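Local coordinates for protein vanadium-dependent bromoperoxidase (Corallina officinalis, PDB 1QHB) that catalyses the halogenation of organic substrates by bromide and hydrogen peroxide, using a bound vanadate cofactor, at residues Y481-A486 against G549-S554. Sequence-based numbering, arbitrary orientation.
Sequences YGSGHA and GVHYFS. With PO4 (phosphate ion), chain G.
Ser483 sets its CB over one face of the His551 imidazole, a CH-pi contact of 3.6 Å from that carbon to the ring centroid, shifted toward the rim that carries NE2 and CE1. A phosphate ion, probably from the crystallisation liquor, bridges the two segments as well. His551 comes to it edge-on, with the phosphorus in the plane of its ring. His551 NE2 donates to phosphate O4 at 3.1 Å (156°) and, more weakly and more bent, to O1. The segment 481-486 grips the anion from the start of helix 484-499. Gly484 N reaches phosphate O4 at 2.9 Å. Phosphate O2 accepts from three donors, Ser483 OG and both the backbone N and ND1 of His485. His485 ND1 lies 2.9 Å from phosphate O2, and the ring presents its edge. With its OG anti to the backbone N (chi1 160°), Ser483 does double duty, giving a bond to O2 and, as N-cap, accepting one from Ala486 N that is nearly straight (174°). The helix start should add a favourable field for the anion. Farther along, the rim of the Tyr481 ring rests near Ser554 O, CE1 at 3.8 Å, while its hydroxyl bonds to Pro145 O.

A second shell fixes the histidines. Asp555 is hydrogen-bonded to His551 ND1 and so fixes the turn of the ring, with NE2 facing the phosphate, and Asp333 bonds to His485 NE2. Lys398 reaches both the phosphate and Gly482 O, the carbonyl just after a cis peptide; Arg406 and Arg545 complete the ring of donors round the anion. Phosphate thus occupies the vanadate pocket of the vanadium haloperoxidases, a site of the PAP2 type in which His551 is the expected vanadium ligand and His485 a probable active-site residue.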
ATOM      1  N   TYR A 481     -43.465   1.586 -11.253  1.00 11.83           N
ATOM      2  CA  TYR A 481     -42.751   2.743 -10.684  1.00 11.48           C
ATOM      3  C   TYR A 481     -41.269   2.515 -10.529  1.00 10.36           C
ATOM      4  O   TYR A 481     -40.902   1.637  -9.764  1.00 10.02           O
ATOM      5  CB  TYR A 481     -43.419   2.904  -9.310  1.00  8.65           C
ATOM      6  CG  TYR A 481     -42.961   4.066  -8.470  1.00  9.21           C
ATOM      7  CD1 TYR A 481     -43.520   5.315  -8.686  1.00  6.99           C
ATOM      8  CD2 TYR A 481     -42.019   3.930  -7.454  1.00  9.78           C
ATOM      9  CE1 TYR A 481     -43.146   6.399  -7.938  1.00 10.19           C
ATOM     10  CE2 TYR A 481     -41.605   5.031  -6.692  1.00  8.58           C
ATOM     11  CZ  TYR A 481     -42.178   6.234  -6.949  1.00  9.52           C
ATOM     12  OH  TYR A 481     -41.835   7.353  -6.235  1.00 11.92           O
ATOM     13  N   GLY A 482     -40.427   3.230 -11.239  1.00  8.25           N
ATOM     14  CA  GLY A 482     -40.788   4.284 -12.125  1.00  7.47           C
ATOM     15  C   GLY A 482     -40.986   3.871 -13.566  1.00  9.13           C
ATOM     16  O   GLY A 482     -41.367   2.741 -13.841  1.00 10.40           O
ATOM     17  N   SER A 483     -40.702   4.778 -14.494  1.00 10.19           N
ATOM     18  CA  SER A 483     -41.018   4.546 -15.901  1.00  8.07           C
ATOM     19  C   SER A 483     -39.787   4.623 -16.756  1.00  9.36           C
ATOM     20  O   SER A 483     -38.986   5.566 -16.630  1.00  9.38           O
ATOM     21  CB  SER A 483     -42.060   5.654 -16.303  1.00 10.55           C
ATOM     22  OG  SER A 483     -42.100   5.839 -17.730  1.00 11.72           O
ATOM     23  N   GLY A 484     -39.649   3.726 -17.736  1.00  8.48           N
ATOM     24  CA  GLY A 484     -38.529   3.754 -18.654  1.00  8.68           C
ATOM     25  C   GLY A 484     -38.595   4.968 -19.544  1.00 11.12           C
ATOM     26  O   GLY A 484     -37.580   5.636 -19.782  1.00 12.31           O
ATOM     27  N   HIS A 485     -39.774   5.313 -20.059  1.00 11.89           N
ATOM     28  CA  HIS A 485     -39.894   6.510 -20.928  1.00 11.68           C
ATOM     29  C   HIS A 485     -39.540   7.787 -20.177  1.00  8.26           C
ATOM     30  O   HIS A 485     -38.784   8.649 -20.615  1.00 12.10           O
ATOM     31  CB  HIS A 485     -41.404   6.612 -21.343  1.00  8.41           C
ATOM     32  CG  HIS A 485     -41.650   5.773 -22.561  1.00  7.70           C
ATOM     33  ND1 HIS A 485     -41.942   4.436 -22.587  1.00 10.68           N
ATOM     34  CD2 HIS A 485     -41.638   6.156 -23.862  1.00  7.28           C
ATOM     35  CE1 HIS A 485     -42.063   4.027 -23.839  1.00  6.51           C
ATOM     36  NE2 HIS A 485     -41.918   5.059 -24.638  1.00  9.07           N
ATOM     37  N   ALA A 486     -40.121   7.938 -18.985  1.00  6.07           N
ATOM     38  CA  ALA A 486     -39.862   9.134 -18.183  1.00  8.72           C
ATOM     39  C   ALA A 486     -38.441   9.199 -17.641  1.00  8.19           C
ATOM     40  O   ALA A 486     -37.878  10.309 -17.638  1.00 10.49           O
ATOM     41  CB  ALA A 486     -40.893   9.268 -17.093  1.00  6.23           C
ATOM     42  N   GLY A 549     -52.752   4.681 -20.598  1.00  7.97           N
ATOM     43  CA  GLY A 549     -53.317   3.885 -19.466  1.00  7.86           C
ATOM     44  C   GLY A 549     -52.248   3.071 -18.740  1.00 11.13           C
ATOM     45  O   GLY A 549     -52.602   2.229 -17.904  1.00 10.35           O
ATOM     46  N   VAL A 550     -50.956   3.272 -19.034  1.00  9.13           N
ATOM     47  CA  VAL A 550     -49.933   2.408 -18.492  1.00 12.51           C
ATOM     48  C   VAL A 550     -49.071   2.967 -17.383  1.00 13.96           C
ATOM     49  O   VAL A 550     -48.177   2.236 -16.884  1.00 14.08           O
ATOM     50  CB  VAL A 550     -49.018   1.805 -19.604  1.00 10.74           C
ATOM     51  CG1 VAL A 550     -49.887   1.073 -20.623  1.00  8.68           C
ATOM     52  CG2 VAL A 550     -48.186   2.881 -20.298  1.00  7.96           C
ATOM     53  N   HIS A 551     -49.300   4.187 -16.945  1.00 11.53           N
ATOM     54  CA  HIS A 551     -48.588   4.776 -15.827  1.00 11.97           C
ATOM     55  C   HIS A 551     -49.496   5.738 -15.055  1.00 13.72           C
ATOM     56  O   HIS A 551     -50.469   6.262 -15.630  1.00 13.39           O
ATOM     57  CB  HIS A 551     -47.379   5.621 -16.319  1.00  8.41           C
ATOM     58  CG  HIS A 551     -46.171   4.723 -16.420  1.00 12.53           C
ATOM     59  ND1 HIS A 551     -45.679   4.025 -15.347  1.00  8.63           N
ATOM     60  CD2 HIS A 551     -45.464   4.331 -17.487  1.00  9.10           C
ATOM     61  CE1 HIS A 551     -44.656   3.296 -15.764  1.00 10.04           C
ATOM     62  NE2 HIS A 551     -44.511   3.441 -17.054  1.00 11.42           N
ATOM     63  N   TYR A 552     -49.105   6.067 -13.841  1.00 11.35           N
ATOM     64  CA  TYR A 552     -49.794   7.109 -13.087  1.00  9.72           C
ATOM     65  C   TYR A 552     -48.989   8.384 -13.100  1.00 11.84           C
ATOM     66  O   TYR A 552     -47.755   8.307 -13.334  1.00 11.48           O
ATOM     67  CB  TYR A 552     -49.867   6.713 -11.607  1.00 10.40           C
ATOM     68  CG  TYR A 552     -50.327   5.304 -11.324  1.00 11.12           C
ATOM     69  CD1 TYR A 552     -49.445   4.228 -11.329  1.00  7.78           C
ATOM     70  CD2 TYR A 552     -51.662   5.086 -11.019  1.00  7.99           C
ATOM     71  CE1 TYR A 552     -49.854   2.941 -11.046  1.00  7.47           C
ATOM     72  CE2 TYR A 552     -52.086   3.779 -10.701  1.00 11.28           C
ATOM     73  CZ  TYR A 552     -51.180   2.742 -10.732  1.00 10.41           C
ATOM     74  OH  TYR A 552     -51.645   1.491 -10.395  1.00 10.15           O
ATOM     75  N   PHE A 553     -49.553   9.523 -12.738  1.00 11.21           N
ATOM     76  CA  PHE A 553     -48.739  10.761 -12.646  1.00 10.39           C
ATOM     77  C   PHE A 553     -47.444  10.621 -11.856  1.00 11.84           C
ATOM     78  O   PHE A 553     -46.372  11.076 -12.291  1.00 11.00           O
ATOM     79  CB  PHE A 553     -49.622  11.850 -12.011  1.00  8.36           C
ATOM     80  CG  PHE A 553     -48.891  13.189 -12.067  1.00  9.89           C
ATOM     81  CD1 PHE A 553     -48.903  13.952 -13.210  1.00  8.32           C
ATOM     82  CD2 PHE A 553     -48.177  13.657 -10.957  1.00  6.42           C
ATOM     83  CE1 PHE A 553     -48.242  15.172 -13.273  1.00  9.19           C
ATOM     84  CE2 PHE A 553     -47.539  14.842 -11.041  1.00 12.34           C
ATOM     85  CZ  PHE A 553     -47.547  15.623 -12.175  1.00  6.56           C
ATOM     86  N   SER A 554     -47.447  10.073 -10.651  1.00  8.46           N
ATOM     87  CA  SER A 554     -46.324   9.977  -9.732  1.00  8.15           C
ATOM     88  C   SER A 554     -45.189   9.129 -10.283  1.00 10.49           C
ATOM     89  O   SER A 554     -44.000   9.435 -10.057  1.00 12.61           O
ATOM     90  CB  SER A 554     -46.757   9.414  -8.360  1.00  6.77           C
ATOM     91  OG  SER A 554     -47.446   8.161  -8.594  1.00 10.29           O
TER
HETATM   92  P   PO4 G3000     -42.562   2.197 -19.443  1.00 11.64           P
HETATM   93  O1  PO4 G3000     -43.937   1.639 -19.347  1.00 14.53           O
HETATM   94  O2  PO4 G3000     -42.573   3.634 -19.839  1.00 15.34           O
HETATM   95  O3  PO4 G3000     -41.788   1.408 -20.416  1.00 17.49           O
HETATM   96  O4  PO4 G3000     -41.963   2.078 -18.061  1.00 15.84           O